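Local coordinates for protein SusD homolog (Bacteroides thetaiotaomicron, PDB 3EHM) that probably binds mucin O-glycans as a SusD-family lipoprotein of the outer membrane, helping this gut symbiont to use host glycans, at residues Y402-N415 with G460-A472. Numbering follows the deposited sequence.
Sequences YKYGTYNHDLSIGN and GFPYLMKPMDEAA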
ATOM      1  N   TYR A 402       5.809 -26.157   5.261  1.00 21.94           N
ATOM      2  CA  TYR A 402       4.536 -25.528   5.589  1.00 20.86           C
ATOM      3  C   TYR A 402       3.768 -26.449   6.530  1.00 22.14           C
ATOM      4  O   TYR A 402       3.460 -27.585   6.186  1.00 22.77           O
ATOM      5  CB  TYR A 402       3.715 -25.259   4.330  1.00 18.39           C
ATOM      6  CG  TYR A 402       2.530 -24.370   4.611  1.00 18.09           C
ATOM      7  CD1 TYR A 402       2.716 -23.078   5.099  1.00 17.52           C
ATOM      8  CD2 TYR A 402       1.225 -24.825   4.426  1.00 17.95           C
ATOM      9  CE1 TYR A 402       1.638 -22.258   5.399  1.00 17.99           C
ATOM     10  CE2 TYR A 402       0.131 -24.011   4.724  1.00 18.44           C
ATOM     11  CZ  TYR A 402       0.347 -22.730   5.210  1.00 18.87           C
ATOM     12  OH  TYR A 402      -0.718 -21.919   5.520  1.00 17.59           O
ATOM     13  N   LYS A 403       3.444 -25.952   7.715  1.00 23.50           N
ATOM     14  CA  LYS A 403       2.763 -26.781   8.697  1.00 25.04           C
ATOM     15  C   LYS A 403       1.261 -26.606   8.884  1.00 24.39           C
ATOM     16  O   LYS A 403       0.669 -27.283   9.720  1.00 25.63           O
ATOM     17  CB  LYS A 403       3.466 -26.623  10.048  1.00 26.76           C
ATOM     18  CG  LYS A 403       4.062 -25.240  10.268  1.00 26.51           C
ATOM     19  CD  LYS A 403       4.737 -25.115  11.627  1.00 26.59           C
ATOM     20  CE  LYS A 403       5.946 -26.031  11.770  1.00 28.34           C
ATOM     21  NZ  LYS A 403       7.124 -25.578  10.983  1.00 30.02           N
ATOM     22  N   TYR A 404       0.634 -25.735   8.103  1.00 21.87           N
ATOM     23  CA  TYR A 404      -0.799 -25.507   8.269  1.00 21.58           C
ATOM     24  C   TYR A 404      -1.660 -26.006   7.116  1.00 22.42           C
ATOM     25  O   TYR A 404      -2.701 -25.425   6.807  1.00 24.05           O
ATOM     26  CB  TYR A 404      -1.044 -24.017   8.513  1.00 19.61           C
ATOM     27  CG  TYR A 404      -0.144 -23.466   9.595  1.00 18.61           C
ATOM     28  CD1 TYR A 404       0.739 -22.421   9.329  1.00 18.63           C
ATOM     29  CD2 TYR A 404      -0.135 -24.029  10.871  1.00 18.66           C
ATOM     30  CE1 TYR A 404       1.616 -21.954  10.305  1.00 18.17           C
ATOM     31  CE2 TYR A 404       0.740 -23.570  11.857  1.00 17.63           C
ATOM     32  CZ  TYR A 404       1.611 -22.534  11.565  1.00 17.08           C
ATOM     33  OH  TYR A 404       2.491 -22.092  12.522  1.00 17.80           O
ATOM     34  N   GLY A 405      -1.230 -27.096   6.492  1.00 23.10           N
ATOM     35  CA  GLY A 405      -1.986 -27.650   5.388  1.00 23.66           C
ATOM     36  C   GLY A 405      -1.081 -28.059   4.250  1.00 25.11           C
ATOM     37  O   GLY A 405       0.138 -28.079   4.401  1.00 25.86           O
ATOM     38  N   THR A 406      -1.679 -28.384   3.109  1.00 24.67           N
ATOM     39  CA  THR A 406      -0.923 -28.805   1.938  1.00 25.49           C
ATOM     40  C   THR A 406      -0.665 -27.630   1.007  1.00 23.63           C
ATOM     41  O   THR A 406      -1.566 -27.174   0.302  1.00 24.79           O
ATOM     42  CB  THR A 406      -1.679 -29.897   1.167  1.00 25.87           C
ATOM     43  OG1 THR A 406      -1.836 -31.045   2.011  1.00 31.96           O
ATOM     44  CG2 THR A 406      -0.918 -30.292  -0.081  1.00 29.23           C
ATOM     45  N   TYR A 407       0.571 -27.145   1.007  1.00 20.56           N
ATOM     46  CA  TYR A 407       0.938 -26.017   0.164  1.00 20.51           C
ATOM     47  C   TYR A 407       2.427 -25.992  -0.133  1.00 19.74           C
ATOM     48  O   TYR A 407       3.252 -26.303   0.726  1.00 20.95           O
ATOM     49  CB  TYR A 407       0.563 -24.693   0.839  1.00 18.74           C
ATOM     50  CG  TYR A 407       0.937 -23.470   0.022  1.00 16.99           C
ATOM     51  CD1 TYR A 407       0.116 -23.022  -1.012  1.00 17.08           C
ATOM     52  CD2 TYR A 407       2.127 -22.782   0.263  1.00 16.97           C
ATOM     53  CE1 TYR A 407       0.470 -21.914  -1.787  1.00 15.91           C
ATOM     54  CE2 TYR A 407       2.495 -21.676  -0.505  1.00 16.98           C
ATOM     55  CZ  TYR A 407       1.658 -21.247  -1.529  1.00 16.16           C
ATOM     56  OH  TYR A 407       2.004 -20.151  -2.284  1.00 15.67           O
ATOM     57  N   ASN A 408       2.768 -25.612  -1.355  1.00 20.71           N
ATOM     58  CA  ASN A 408       4.163 -25.512  -1.734  1.00 20.75           C
ATOM     59  C   ASN A 408       4.301 -24.626  -2.959  1.00 20.22           C
ATOM     60  O   ASN A 408       3.453 -24.632  -3.853  1.00 20.22           O
ATOM     61  CB  ASN A 408       4.747 -26.898  -2.025  1.00 23.73           C
ATOM     62  CG  ASN A 408       4.248 -27.478  -3.328  1.00 24.15           C
ATOM     63  OD1 ASN A 408       4.628 -27.024  -4.406  1.00 28.94           O
ATOM     64  ND2 ASN A 408       3.385 -28.479  -3.238  1.00 26.98           N
ATOM     65  N   HIS A 409       5.371 -23.847  -2.973  1.00 18.84           N
ATOM     66  CA  HIS A 409       5.677 -22.966  -4.082  1.00 18.74           C
ATOM     67  C   HIS A 409       7.132 -22.556  -3.946  1.00 18.53           C
ATOM     68  O   HIS A 409       7.540 -22.011  -2.920  1.00 18.38           O
ATOM     69  CB  HIS A 409       4.778 -21.729  -4.072  1.00 18.89           C
ATOM     70  CG  HIS A 409       5.026 -20.806  -5.223  1.00 19.24           C
ATOM     71  ND1 HIS A 409       6.081 -19.919  -5.251  1.00 19.90           N
ATOM     72  CD2 HIS A 409       4.403 -20.685  -6.419  1.00 18.56           C
ATOM     73  CE1 HIS A 409       6.098 -19.294  -6.414  1.00 17.75           C
ATOM     74  NE2 HIS A 409       5.091 -19.740  -7.144  1.00 20.69           N
ATOM     75  N   ASP A 410       7.921 -22.843  -4.973  1.00 18.31           N
ATOM     76  CA  ASP A 410       9.326 -22.491  -4.945  1.00 18.34           C
ATOM     77  C   ASP A 410       9.488 -21.058  -5.432  1.00 17.72           C
ATOM     78  O   ASP A 410       9.530 -20.794  -6.632  1.00 15.94           O
ATOM     79  CB  ASP A 410      10.141 -23.426  -5.830  1.00 19.97           C
ATOM     80  CG  ASP A 410      11.627 -23.270  -5.600  1.00 20.78           C
ATOM     81  OD1 ASP A 410      12.026 -22.218  -5.058  1.00 23.23           O
ATOM     82  OD2 ASP A 410      12.393 -24.183  -5.956  1.00 24.99           O
ATOM     83  N   LEU A 411       9.574 -20.138  -4.483  1.00 16.69           N
ATOM     84  CA  LEU A 411       9.720 -18.722  -4.785  1.00 16.20           C
ATOM     85  C   LEU A 411      11.076 -18.372  -5.405  1.00 15.57           C
ATOM     86  O   LEU A 411      11.221 -17.316  -6.015  1.00 15.62           O
ATOM     87  CB  LEU A 411       9.518 -17.911  -3.501  1.00 15.26           C
ATOM     88  CG  LEU A 411       9.408 -16.389  -3.604  1.00 18.40           C
ATOM     89  CD1 LEU A 411       8.206 -16.013  -4.469  1.00 17.34           C
ATOM     90  CD2 LEU A 411       9.256 -15.803  -2.206  1.00 17.23           C
ATOM     91  N   SER A 412      12.060 -19.255  -5.260  1.00 15.35           N
ATOM     92  CA  SER A 412      13.401 -18.986  -5.787  1.00 16.39           C
ATOM     93  C   SER A 412      13.516 -19.060  -7.300  1.00 17.50           C
ATOM     94  O   SER A 412      14.356 -18.384  -7.893  1.00 16.52           O
ATOM     95  CB  SER A 412      14.419 -19.957  -5.177  1.00 18.60           C
ATOM     96  OG  SER A 412      14.217 -21.274  -5.663  1.00 17.51           O
ATOM     97  N   ILE A 413      12.673 -19.881  -7.917  1.00 18.29           N
ATOM     98  CA  ILE A 413      12.696 -20.083  -9.364  1.00 18.87           C
ATOM     99  C   ILE A 413      12.684 -18.803 -10.189  1.00 17.60           C
ATOM    100  O   ILE A 413      11.695 -18.067 -10.208  1.00 15.75           O
ATOM    101  CB  ILE A 413      11.519 -20.967  -9.815  1.00 21.07           C
ATOM    102  CG1 ILE A 413      11.598 -22.327  -9.115  1.00 23.45           C
ATOM    103  CG2 ILE A 413      11.555 -21.145 -11.328  1.00 22.75           C
ATOM    104  CD1 ILE A 413      10.426 -23.251  -9.412  1.00 26.26           C
ATOM    105  N   GLY A 414      13.795 -18.558 -10.878  1.00 16.02           N
ATOM    106  CA  GLY A 414      13.923 -17.383 -11.724  1.00 17.12           C
ATOM    107  C   GLY A 414      13.900 -16.074 -10.960  1.00 16.42           C
ATOM    108  O   GLY A 414      13.718 -15.011 -11.555  1.00 16.19           O
ATOM    109  N   ASN A 415      14.097 -16.146  -9.647  1.00 15.89           N
ATOM    110  CA  ASN A 415      14.072 -14.948  -8.813  1.00 15.33           C
ATOM    111  C   ASN A 415      15.453 -14.312  -8.697  1.00 15.78           C
ATOM    112  O   ASN A 415      16.457 -14.899  -9.108  1.00 17.40           O
ATOM    113  CB  ASN A 415      13.498 -15.290  -7.432  1.00 14.62           C
ATOM    114  CG  ASN A 415      12.516 -14.240  -6.931  1.00 14.45           C
ATOM    115  OD1 ASN A 415      11.479 -14.565  -6.343  1.00 17.14           O
ATOM    116  ND2 ASN A 415      12.839 -12.977  -7.157  1.00  9.44           N
ATOM    117  N   GLY A 460       4.710  -6.367 -11.868  1.00 12.71           N
ATOM    118  CA  GLY A 460       4.807  -7.815 -11.885  1.00 13.03           C
ATOM    119  C   GLY A 460       5.810  -8.262 -10.835  1.00 11.95           C
ATOM    120  O   GLY A 460       6.089  -9.453 -10.691  1.00 11.58           O
ATOM    121  N   PHE A 461       6.349  -7.298 -10.090  1.00 12.47           N
ATOM    122  CA  PHE A 461       7.325  -7.594  -9.046  1.00 13.80           C
ATOM    123  C   PHE A 461       6.859  -7.157  -7.655  1.00 13.60           C
ATOM    124  O   PHE A 461       6.090  -6.208  -7.506  1.00 12.03           O
ATOM    125  CB  PHE A 461       8.658  -6.903  -9.349  1.00 13.35           C
ATOM    126  CG  PHE A 461       9.218  -7.213 -10.708  1.00 14.03           C
ATOM    127  CD1 PHE A 461       9.326  -8.527 -11.158  1.00 14.25           C
ATOM    128  CD2 PHE A 461       9.683  -6.185 -11.523  1.00 14.72           C
ATOM    129  CE1 PHE A 461       9.892  -8.813 -12.403  1.00 11.28           C
ATOM    130  CE2 PHE A 461      10.252  -6.459 -12.766  1.00 13.27           C
ATOM    131  CZ  PHE A 461      10.357  -7.779 -13.205  1.00 14.05           C
ATOM    132  N   PRO A 462       7.308  -7.869  -6.613  1.00 14.59           N
ATOM    133  CA  PRO A 462       8.198  -9.029  -6.712  1.00 13.57           C
ATOM    134  C   PRO A 462       7.366 -10.267  -7.034  1.00 13.81           C
ATOM    135  O   PRO A 462       6.138 -10.212  -6.996  1.00 11.55           O
ATOM    136  CB  PRO A 462       8.809  -9.099  -5.318  1.00 13.18           C
ATOM    137  CG  PRO A 462       7.651  -8.687  -4.453  1.00 14.36           C
ATOM    138  CD  PRO A 462       7.080  -7.497  -5.205  1.00 14.20           C
ATOM    139  N   TYR A 463       8.020 -11.376  -7.368  1.00 13.68           N
ATOM    140  CA  TYR A 463       7.279 -12.598  -7.643  1.00 14.36           C
ATOM    141  C   TYR A 463       6.653 -13.006  -6.314  1.00 12.90           C
ATOM    142  O   TYR A 463       7.267 -12.848  -5.261  1.00 12.96           O
ATOM    143  CB  TYR A 463       8.210 -13.698  -8.166  1.00 14.35           C
ATOM    144  CG  TYR A 463       8.773 -13.420  -9.547  1.00 15.92           C
ATOM    145  CD1 TYR A 463       8.078 -12.618 -10.459  1.00 16.33           C
ATOM    146  CD2 TYR A 463       9.983 -13.986  -9.954  1.00 16.21           C
ATOM    147  CE1 TYR A 463       8.576 -12.390 -11.745  1.00 13.83           C
ATOM    148  CE2 TYR A 463      10.487 -13.767 -11.238  1.00 14.56           C
ATOM    149  CZ  TYR A 463       9.779 -12.968 -12.123  1.00 15.60           C
ATOM    150  OH  TYR A 463      10.273 -12.750 -13.384  1.00 13.94           O
ATOM    151  N   LEU A 464       5.437 -13.534  -6.364  1.00 14.46           N
ATOM    152  CA  LEU A 464       4.725 -13.902  -5.149  1.00 14.40           C
ATOM    153  C   LEU A 464       4.417 -15.382  -5.017  1.00 16.77           C
ATOM    154  O   LEU A 464       4.380 -16.116  -6.004  1.00 16.60           O
ATOM    155  CB  LEU A 464       3.394 -13.151  -5.086  1.00 14.60           C
ATOM    156  CG  LEU A 464       3.401 -11.658  -5.410  1.00 14.34           C
ATOM    157  CD1 LEU A 464       1.972 -11.178  -5.594  1.00 15.52           C
ATOM    158  CD2 LEU A 464       4.097 -10.890  -4.305  1.00 13.10           C
HETATM  159  N   MSE A 465       4.186 -15.803  -3.778  1.00 16.80           N
HETATM  160  CA  MSE A 465       3.799 -17.178  -3.497  1.00 17.52           C
HETATM  161  C   MSE A 465       2.396 -17.232  -4.098  1.00 17.37           C
HETATM  162  O   MSE A 465       1.617 -16.293  -3.928  1.00 15.74           O
HETATM  163  CB  MSE A 465       3.722 -17.415  -1.983  1.00 17.77           C
HETATM  164  CG  MSE A 465       5.067 -17.375  -1.261  1.00 22.56           C
HETATM  165 SE   MSE A 465       5.995 -19.072  -1.339  1.00 27.96          SE
HETATM  166  CE  MSE A 465       7.446 -18.694  -0.110  1.00 21.01           C
ATOM    167  N   LYS A 466       2.074 -18.311  -4.802  1.00 17.52           N
ATOM    168  CA  LYS A 466       0.762 -18.439  -5.429  1.00 18.10           C
ATOM    169  C   LYS A 466      -0.331 -18.651  -4.389  1.00 17.29           C
ATOM    170  O   LYS A 466      -0.078 -19.185  -3.311  1.00 18.61           O
ATOM    171  CB  LYS A 466       0.767 -19.617  -6.404  1.00 21.80           C
ATOM    172  CG  LYS A 466       0.945 -20.956  -5.713  1.00 23.96           C
ATOM    173  CD  LYS A 466       1.148 -22.095  -6.697  1.00 27.73           C
ATOM    174  CE  LYS A 466       1.395 -23.400  -5.951  1.00 29.03           C
ATOM    175  NZ  LYS A 466       2.325 -24.293  -6.707  1.00 32.93           N
ATOM    176  N   PRO A 467      -1.569 -18.243  -4.702  1.00 16.42           N
ATOM    177  CA  PRO A 467      -2.653 -18.429  -3.736  1.00 15.75           C
ATOM    178  C   PRO A 467      -2.881 -19.911  -3.436  1.00 16.17           C
ATOM    179  O   PRO A 467      -2.772 -20.755  -4.318  1.00 15.62           O
ATOM    180  CB  PRO A 467      -3.848 -17.772  -4.427  1.00 17.46           C
ATOM    181  CG  PRO A 467      -3.535 -17.943  -5.892  1.00 17.83           C
ATOM    182  CD  PRO A 467      -2.066 -17.623  -5.943  1.00 17.04           C
HETATM  183  N   MSE A 468      -3.190 -20.219  -2.183  1.00 16.84           N
HETATM  184  CA  MSE A 468      -3.424 -21.598  -1.779  1.00 17.26           C
HETATM  185  C   MSE A 468      -4.791 -22.082  -2.250  1.00 17.17           C
HETATM  186  O   MSE A 468      -4.951 -23.239  -2.631  1.00 15.83           O
HETATM  187  CB  MSE A 468      -3.326 -21.712  -0.264  1.00 17.84           C
HETATM  188  CG  MSE A 468      -3.490 -23.115   0.252  1.00 20.81           C
HETATM  189 SE   MSE A 468      -3.341 -23.187   2.168  1.00 28.22          SE
HETATM  190  CE  MSE A 468      -3.001 -21.340   2.585  1.00 33.56           C
ATOM    191  N   ASP A 469      -5.772 -21.185  -2.212  1.00 17.01           N
ATOM    192  CA  ASP A 469      -7.131 -21.488  -2.648  1.00 18.37           C
ATOM    193  C   ASP A 469      -7.178 -21.391  -4.171  1.00 19.66           C
ATOM    194  O   ASP A 469      -7.378 -20.314  -4.729  1.00 19.52           O
ATOM    195  CB  ASP A 469      -8.107 -20.485  -2.028  1.00 18.21           C
ATOM    196  CG  ASP A 469      -9.547 -20.737  -2.430  1.00 20.04           C
ATOM    197  OD1 ASP A 469      -9.823 -21.768  -3.090  1.00 17.34           O
ATOM    198  OD2 ASP A 469     -10.404 -19.899  -2.077  1.00 17.48           O
ATOM    199  N   GLU A 470      -7.001 -22.524  -4.841  1.00 20.01           N
ATOM    200  CA  GLU A 470      -6.996 -22.549  -6.297  1.00 20.15           C
ATOM    201  C   GLU A 470      -8.318 -22.158  -6.951  1.00 19.07           C
ATOM    202  O   GLU A 470      -8.383 -21.976  -8.166  1.00 18.18           O
ATOM    203  CB  GLU A 470      -6.552 -23.927  -6.791  1.00 23.17           C
ATOM    204  CG  GLU A 470      -5.105 -24.253  -6.440  1.00 28.55           C
ATOM    205  CD  GLU A 470      -4.577 -25.458  -7.194  1.00 31.75           C
ATOM    206  OE1 GLU A 470      -5.136 -26.563  -7.023  1.00 32.25           O
ATOM    207  OE2 GLU A 470      -3.602 -25.294  -7.961  1.00 35.96           O
ATOM    208  N   ALA A 471      -9.372 -22.027  -6.155  1.00 18.20           N
ATOM    209  CA  ALA A 471     -10.667 -21.641  -6.698  1.00 18.16           C
ATOM    210  C   ALA A 471     -10.845 -20.119  -6.680  1.00 17.59           C
ATOM    211  O   ALA A 471     -11.783 -19.593  -7.277  1.00 15.25           O
ATOM    212  CB  ALA A 471     -11.786 -22.303  -5.905  1.00 20.25           C
ATOM    213  N   ALA A 472      -9.938 -19.418  -6.003  1.00 16.44           N
ATOM    214  CA  ALA A 472     -10.017 -17.959  -5.899  1.00 16.61           C
ATOM    215  C   ALA A 472      -9.961 -17.210  -7.233  1.00 15.90           C
ATOM    216  O   ALA A 472     -10.792 -16.338  -7.491  1.00 16.72           O
ATOM    217  CB  ALA A 472      -8.920 -17.440  -4.957  1.00 14.04           C
TER
HETATM  218  O   HOH W   1      12.354 -14.373 -13.814  1.00 17.88           O
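Tyr407 and His409 lean onto Met465, Lys466 and Met468 where two extended loops of this SusD-like fold run past each other in opposite directions, with no regular strand in either. Residues 402-415 come ahead of helix 429-445, and the loop 460-472 joins helix 449-459 to helix 472-475. The packing is tight on the inner side. With CG anti to the backbone N (chi1 179°), the Tyr407 ring reaches across to the other loop, and its OH donates to Lys466 O at 2.5 Å, in the carbonyl plane and on a lone pair. Met465 CB sits at the edge of the same ring, 3.2 Å from that OH, while Met468 CB and CG press against CD1. Beyond SE, Met468 turns its methyl toward Tyr402, whose OH is held by Ala311 N. Met465 CA lies over one face of the His409 imidazole, a CH-pi contact 4.2 Å from the ring centroid, and Met465 CE meets Leu411 CD2 at 4.0 Å. Helix 274-282 backs this layer through Ala274 and Tyr279. The outer side is looser: Asn408 is exposed, and the Lys466 aliphatic chain passes obliquely by His409 CD2, CG closest at 3.5 Å, before NZ makes a weak 3.1 Å bond to Asn408 O. At the far end, past the Asp410 Asx turn, a water bridges the loops, donating to Gly414 O and hydrogen-bonded to Tyr463 OH, 2.7 Å from each.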